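PDB 4OM9: serine protease pet from Escherichia coli, which probably acts as a secreted serine protease toxin of enteroaggregative strains, cleaving host proteins such as alpha-fodrin. Local coordinates for residues K190-N195 and T237-V242; E144-R149 and A173-I178. All blocks are in the same frame, centred on the assembly; numbering follows the deposited sequence.

Both contacts lie in the seven-stranded antiparallel sheet of the protease part of the toxin, consistent with one of the two beta-barrels of a chymotrypsin-like (clan PA) enzyme. Contact 2 pairs strands 143-151 and 172-185; contact 1 pairs strands 188-195 and 239-244. Strands 172-185 and 188-195 are neighbours, so the centres of the two contacts are only about 9 Å apart. Two probable hydrogen bonds join them: Y193 OH to R149 NH1 at 2.7 Å and E194 OE1 to H177 NE2 at 2.9 Å. R149 also touches S210 and forms a long, weak ion pair with D207, both in the GDSGS sequence, which in this family carries the nucleophilic serine.

Contact 1: K190-N195 and T237-V242; sequences KVEYEN and TQKTYV
K239 lies across E192 and reaches E194 on one face of an antiparallel strand pair in the protease beta-barrel. Strands 190-195 and 239-242 run antiparallel, their directions 152° apart; V191 with V242 and Y193 with T240 are hydrogen-bonded pairs, and E192 with Y241 is the non-hydrogen-bonded pair between them. V242 N donates to V191 O at 2.7 Å, one of four backbone bonds across the pair. The K239 side chain starts with its CB 3.9 Å from E192 CG. Its chain then bends at the second torsion (chi2 -80°), laying CG over the E192 carboxylate carbon and bringing CD to 3.4 Å from E192 OE1. CE still borders that oxygen, after which a second bend at chi4 carries the ammonium past E192. NZ ends in a salt bridge to E194 OE2, 3.1 Å, on the anti side of the carboxylate and 30° out of its plane. The same nitrogen donates to T237 O at 3.0 Å, a bond that ties the turn before the strand to the lysine's tip. The two glutamates are gripped from the neighbouring strand as well, E192 OE1 by T179 OG1 and E194 OE1 by H177 NE2. The other face carries V191, Y193, T240 and V242. T240 CB sits over the centre of the Y193 ring, 3.7 Å from its centroid, in a CH-pi contact, while its OG1 bonds to T203 OG1. V242 CG2 touches the ring at Y193 CD2. Where the strands part, a water takes over from the direct backbone bonds: it accepts from N195 N at 2.9 Å and donates to Q238 O at 2.8 Å.

Contact 2: E144-R149 and A173-I178; sequences EIIGFR and ASLFHI
The phenyl ring of F176 lies over G147 on the partner strand, with G147 CA 3.8 Å from the ring centroid in a CH-pi contact. F176 CG stands between its backbone N and carbonyl carbon (chi1 64°), which folds the ring back across the strand pair; a cross-strand aromatic covering a glycine in this way is known as aromatic rescue. Backbone bonds run both ways between G147 and F176, and again two residues on between R149 and S174, and fix the antiparallel register. On the opposite face, L175 CD1 fits between two side chains: it is 3.6 Å from I146 CG2 and lies over the F148 ring, offset toward its rim, 4.0 Å from the centroid. At the far end I145 CG2 meets I178 CD1 at 3.5 Å, and I145 O accepts from I178 N. A water accepts from I145 N and donates to I178 O, closing this end.

Further out, Y193 stacks on F176 and V212 touches it, while W222, P48, F50 and L16 pack round F148. R149 brings its guanidinium beside S174, but the bond from R149 NH1 to S174 OG is weak, being bent to 116° at the hydrogen. S174 OG has a second partner in N201 O. The buried guanidinium would be stabilised partly by the hydroxyl of Y193 and partly by D207, with which its NH2 forms a long, weak ion pair.

Contact 1: K190-N195 and T237-V242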
loop_
_atom_site.group_PDB
_atom_site.type_symbol
_atom_site.label_atom_id
_atom_site.label_comp_id
_atom_site.label_asym_id
_atom_site.label_seq_id
_atom_site.Cartn_x
_atom_site.Cartn_y
_atom_site.Cartn_z
ATOM N N LYS A 190 -14.788 -42.007 14.472
ATOM C CA LYS A 190 -14.609 -40.561 14.463
ATOM C C LYS A 190 -13.148 -40.160 14.616
ATOM O O LYS A 190 -12.372 -40.819 15.304
ATOM C CB LYS A 190 -15.432 -39.905 15.581
ATOM C CG LYS A 190 -16.958 -39.935 15.377
ATOM C CD LYS A 190 -17.648 -39.119 16.468
ATOM C CE LYS A 190 -19.143 -39.094 16.293
ATOM N NZ LYS A 190 -19.715 -40.482 16.364
ATOM N N VAL A 191 -12.780 -39.050 13.990
ATOM C CA VAL A 191 -11.416 -38.567 14.066
ATOM C C VAL A 191 -11.206 -37.865 15.392
ATOM O O VAL A 191 -12.047 -37.103 15.856
ATOM C CB VAL A 191 -11.092 -37.645 12.896
ATOM C CG1 VAL A 191 -9.747 -36.938 13.100
ATOM C CG2 VAL A 191 -11.086 -38.447 11.616
ATOM N N GLU A 192 -10.079 -38.173 16.024
ATOM C CA GLU A 192 -9.774 -37.654 17.344
ATOM C C GLU A 192 -8.562 -36.756 17.244
ATOM O O GLU A 192 -7.586 -37.095 16.571
ATOM C CB GLU A 192 -9.525 -38.802 18.329
ATOM C CG GLU A 192 -9.105 -38.368 19.736
ATOM C CD GLU A 192 -8.581 -39.552 20.572
ATOM O OE1 GLU A 192 -7.353 -39.773 20.574
ATOM O OE2 GLU A 192 -9.389 -40.259 21.211
ATOM N N TYR A 193 -8.625 -35.592 17.880
ATOM C CA TYR A 193 -7.456 -34.732 17.864
ATOM C C TYR A 193 -7.138 -34.171 19.238
ATOM O O TYR A 193 -7.957 -34.211 20.165
ATOM C CB TYR A 193 -7.602 -33.605 16.815
ATOM C CG TYR A 193 -8.407 -32.334 17.136
ATOM C CD1 TYR A 193 -8.080 -31.516 18.216
ATOM C CD2 TYR A 193 -9.409 -31.891 16.272
ATOM C CE1 TYR A 193 -8.766 -30.337 18.471
ATOM C CE2 TYR A 193 -10.110 -30.697 16.513
ATOM C CZ TYR A 193 -9.775 -29.928 17.621
ATOM O OH TYR A 193 -10.436 -28.756 17.907
ATOM N N GLU A 194 -5.915 -33.664 19.334
ATOM C CA GLU A 194 -5.405 -33.004 20.515
ATOM C C GLU A 194 -4.812 -31.663 20.073
ATOM O O GLU A 194 -4.174 -31.577 19.017
ATOM C CB GLU A 194 -4.359 -33.882 21.200
ATOM C CG GLU A 194 -3.692 -33.290 22.431
ATOM C CD GLU A 194 -2.628 -34.225 23.002
ATOM O OE1 GLU A 194 -1.460 -34.121 22.573
ATOM O OE2 GLU A 194 -2.966 -35.071 23.862
ATOM N N ASN A 195 -5.041 -30.618 20.860
ATOM C CA ASN A 195 -4.491 -29.308 20.523
ATOM C C ASN A 195 -2.986 -29.209 20.723
ATOM O O ASN A 195 -2.393 -29.994 21.468
ATOM C CB ASN A 195 -5.167 -28.228 21.343
ATOM C CG ASN A 195 -6.539 -27.926 20.847
ATOM O OD1 ASN A 195 -6.728 -27.029 20.013
ATOM N ND2 ASN A 195 -7.511 -28.682 21.325
ATOM N N THR A 237 -4.525 -32.027 27.411
ATOM C CA THR A 237 -4.617 -33.269 26.653
ATOM C C THR A 237 -6.041 -33.584 26.197
ATOM O O THR A 237 -6.270 -34.622 25.580
ATOM C CB THR A 237 -4.107 -34.448 27.467
ATOM O OG1 THR A 237 -4.916 -34.566 28.633
ATOM C CG2 THR A 237 -2.631 -34.244 27.875
ATOM N N GLN A 238 -6.976 -32.687 26.516
ATOM C CA GLN A 238 -8.362 -32.780 26.053
ATOM C C GLN A 238 -8.392 -33.283 24.622
ATOM O O GLN A 238 -7.624 -32.830 23.777
ATOM C CB GLN A 238 -9.061 -31.420 26.140
ATOM C CG GLN A 238 -10.523 -31.420 25.677
ATOM C CD GLN A 238 -10.981 -30.050 25.177
ATOM O OE1 GLN A 238 -10.491 -29.564 24.160
ATOM N NE2 GLN A 238 -11.908 -29.419 25.898
ATOM N N LYS A 239 -9.237 -34.265 24.367
ATOM C CA LYS A 239 -9.377 -34.792 23.034
ATOM C C LYS A 239 -10.648 -34.218 22.403
ATOM O O LYS A 239 -11.660 -33.995 23.098
ATOM C CB LYS A 239 -9.428 -36.320 23.074
ATOM C CG LYS A 239 -8.199 -37.006 23.667
ATOM C CD LYS A 239 -7.069 -37.072 22.631
ATOM C CE LYS A 239 -5.817 -37.803 23.117
ATOM N NZ LYS A 239 -5.184 -37.137 24.281
ATOM N N THR A 240 -10.618 -33.992 21.094
ATOM C CA THR A 240 -11.834 -33.609 20.385
ATOM C C THR A 240 -12.188 -34.613 19.288
ATOM O O THR A 240 -11.321 -35.104 18.573
ATOM C CB THR A 240 -11.703 -32.204 19.772
ATOM O OG1 THR A 240 -11.428 -31.263 20.814
ATOM C CG2 THR A 240 -12.989 -31.813 19.078
ATOM N N TYR A 241 -13.465 -34.915 19.148
ATOM C CA TYR A 241 -13.873 -35.841 18.117
ATOM C C TYR A 241 -14.561 -35.103 16.986
ATOM O O TYR A 241 -15.404 -34.244 17.214
ATOM C CB TYR A 241 -14.778 -36.926 18.704
ATOM C CG TYR A 241 -14.057 -37.662 19.791
ATOM C CD1 TYR A 241 -13.957 -37.114 21.066
ATOM C CD2 TYR A 241 -13.420 -38.866 19.541
ATOM C CE1 TYR A 241 -13.280 -37.752 22.063
ATOM C CE2 TYR A 241 -12.729 -39.514 20.545
ATOM C CZ TYR A 241 -12.672 -38.949 21.802
ATOM O OH TYR A 241 -11.991 -39.563 22.828
ATOM N N VAL A 242 -14.153 -35.443 15.770
ATOM C CA VAL A 242 -14.730 -34.885 14.571
ATOM C C VAL A 242 -15.531 -35.919 13.793
ATOM O O VAL A 242 -15.018 -36.990 13.444
ATOM C CB VAL A 242 -13.658 -34.323 13.647
ATOM C CG1 VAL A 242 -14.311 -33.511 12.536
ATOM C CG2 VAL A 242 -12.652 -33.480 14.443
HETATM O O HOH W 1 -6.142 -30.480 23.563
#

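Contact 2: E144-R149 and A173-I178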
loop_
_atom_site.group_PDB
_atom_site.type_symbol
_atom_site.label_atom_id
_atom_site.label_comp_id
_atom_site.label_asym_id
_atom_site.label_seq_id
_atom_site.Cartn_x
_atom_site.Cartn_y
_atom_site.Cartn_z
ATOM N N GLU A 144 2.835 -35.853 10.533
ATOM C CA GLU A 144 1.672 -35.786 11.407
ATOM C C GLU A 144 0.561 -35.050 10.652
ATOM O O GLU A 144 0.842 -34.148 9.860
ATOM C CB GLU A 144 1.997 -35.062 12.719
ATOM C CG GLU A 144 3.104 -35.691 13.565
ATOM C CD GLU A 144 3.325 -34.945 14.883
ATOM O OE1 GLU A 144 4.422 -35.070 15.475
ATOM O OE2 GLU A 144 2.399 -34.229 15.326
ATOM N N ILE A 145 -0.693 -35.432 10.873
ATOM C CA ILE A 145 -1.800 -34.698 10.267
ATOM C C ILE A 145 -2.146 -33.540 11.197
ATOM O O ILE A 145 -2.653 -33.746 12.315
ATOM C CB ILE A 145 -3.057 -35.576 10.006
ATOM C CG1 ILE A 145 -2.729 -36.737 9.071
ATOM C CG2 ILE A 145 -4.147 -34.755 9.351
ATOM C CD1 ILE A 145 -3.876 -37.751 8.931
ATOM N N ILE A 146 -1.826 -32.336 10.727
ATOM C CA ILE A 146 -2.033 -31.102 11.459
ATOM C C ILE A 146 -3.185 -30.365 10.811
ATOM O O ILE A 146 -3.369 -30.437 9.596
ATOM C CB ILE A 146 -0.767 -30.193 11.443
ATOM C CG1 ILE A 146 0.481 -30.955 11.913
ATOM C CG2 ILE A 146 -0.980 -28.930 12.266
ATOM C CD1 ILE A 146 0.378 -31.504 13.319
ATOM N N GLY A 147 -3.975 -29.661 11.606
ATOM C CA GLY A 147 -5.063 -28.912 11.035
ATOM C C GLY A 147 -5.546 -27.800 11.926
ATOM O O GLY A 147 -5.038 -27.611 13.028
ATOM N N PHE A 148 -6.546 -27.077 11.431
ATOM C CA PHE A 148 -7.084 -25.908 12.093
ATOM C C PHE A 148 -8.575 -26.059 12.267
ATOM O O PHE A 148 -9.262 -26.634 11.420
ATOM C CB PHE A 148 -6.821 -24.631 11.282
ATOM C CG PHE A 148 -5.388 -24.175 11.276
ATOM C CD1 PHE A 148 -4.883 -23.413 12.324
ATOM C CD2 PHE A 148 -4.555 -24.463 10.196
ATOM C CE1 PHE A 148 -3.535 -22.966 12.311
ATOM C CE2 PHE A 148 -3.221 -24.022 10.169
ATOM C CZ PHE A 148 -2.711 -23.279 11.234
ATOM N N ARG A 149 -9.086 -25.487 13.344
ATOM C CA ARG A 149 -10.515 -25.454 13.554
ATOM C C ARG A 149 -10.897 -24.090 14.061
ATOM O O ARG A 149 -10.194 -23.497 14.855
ATOM C CB ARG A 149 -10.946 -26.518 14.548
ATOM C CG ARG A 149 -12.430 -26.623 14.683
ATOM C CD ARG A 149 -12.808 -26.927 16.113
ATOM N NE ARG A 149 -12.886 -25.676 16.843
ATOM C CZ ARG A 149 -12.112 -25.365 17.869
ATOM N NH1 ARG A 149 -11.236 -26.247 18.315
ATOM N NH2 ARG A 149 -12.260 -24.189 18.465
ATOM N N ALA A 173 -9.460 -19.582 16.796
ATOM C CA ALA A 173 -8.910 -20.704 16.058
ATOM C C ALA A 173 -8.177 -21.690 16.951
ATOM O O ALA A 173 -7.536 -21.298 17.920
ATOM C CB ALA A 173 -7.989 -20.214 14.998
ATOM N N SER A 174 -8.265 -22.970 16.605
ATOM C CA SER A 174 -7.512 -24.013 17.303
ATOM C C SER A 174 -6.569 -24.661 16.329
ATOM O O SER A 174 -6.910 -24.843 15.163
ATOM C CB SER A 174 -8.431 -25.062 17.907
ATOM O OG SER A 174 -9.336 -24.477 18.826
ATOM N N LEU A 175 -5.367 -24.971 16.797
ATOM C CA LEU A 175 -4.409 -25.721 16.007
ATOM C C LEU A 175 -4.294 -27.095 16.643
ATOM O O LEU A 175 -4.257 -27.195 17.874
ATOM C CB LEU A 175 -3.055 -25.026 15.966
ATOM C CG LEU A 175 -1.891 -25.863 15.429
ATOM C CD1 LEU A 175 -1.950 -25.881 13.925
ATOM C CD2 LEU A 175 -0.518 -25.344 15.932
ATOM N N PHE A 176 -4.226 -28.151 15.837
ATOM C CA PHE A 176 -4.246 -29.499 16.410
ATOM C C PHE A 176 -3.420 -30.522 15.633
ATOM O O PHE A 176 -3.076 -30.314 14.471
ATOM C CB PHE A 176 -5.702 -29.987 16.520
ATOM C CG PHE A 176 -6.395 -30.134 15.194
ATOM C CD1 PHE A 176 -6.109 -31.206 14.350
ATOM C CD2 PHE A 176 -7.332 -29.201 14.788
ATOM C CE1 PHE A 176 -6.714 -31.315 13.133
ATOM C CE2 PHE A 176 -7.954 -29.319 13.564
ATOM C CZ PHE A 176 -7.646 -30.376 12.736
ATOM N N HIS A 177 -3.147 -31.649 16.277
ATOM C CA HIS A 177 -2.620 -32.828 15.593
ATOM C C HIS A 177 -3.585 -33.992 15.786
ATOM O O HIS A 177 -4.161 -34.142 16.858
ATOM C CB HIS A 177 -1.226 -33.191 16.119
ATOM C CG HIS A 177 -1.135 -33.236 17.617
ATOM N ND1 HIS A 177 -0.943 -32.108 18.384
ATOM C CD2 HIS A 177 -1.187 -34.281 18.480
ATOM C CE1 HIS A 177 -0.892 -32.452 19.665
ATOM N NE2 HIS A 177 -1.039 -33.760 19.747
ATOM N N ILE A 178 -3.766 -34.820 14.764
ATOM C CA ILE A 178 -4.678 -35.956 14.892
ATOM C C ILE A 178 -4.055 -37.136 15.646
ATOM O O ILE A 178 -3.041 -37.686 15.224
ATOM C CB ILE A 178 -5.166 -36.477 13.518
ATOM C CG1 ILE A 178 -5.834 -35.359 12.718
ATOM C CG2 ILE A 178 -6.119 -37.676 13.708
ATOM C CD1 ILE A 178 -6.647 -35.856 11.556
HETATM O O HOH W 2 -0.970 -37.083 13.049
#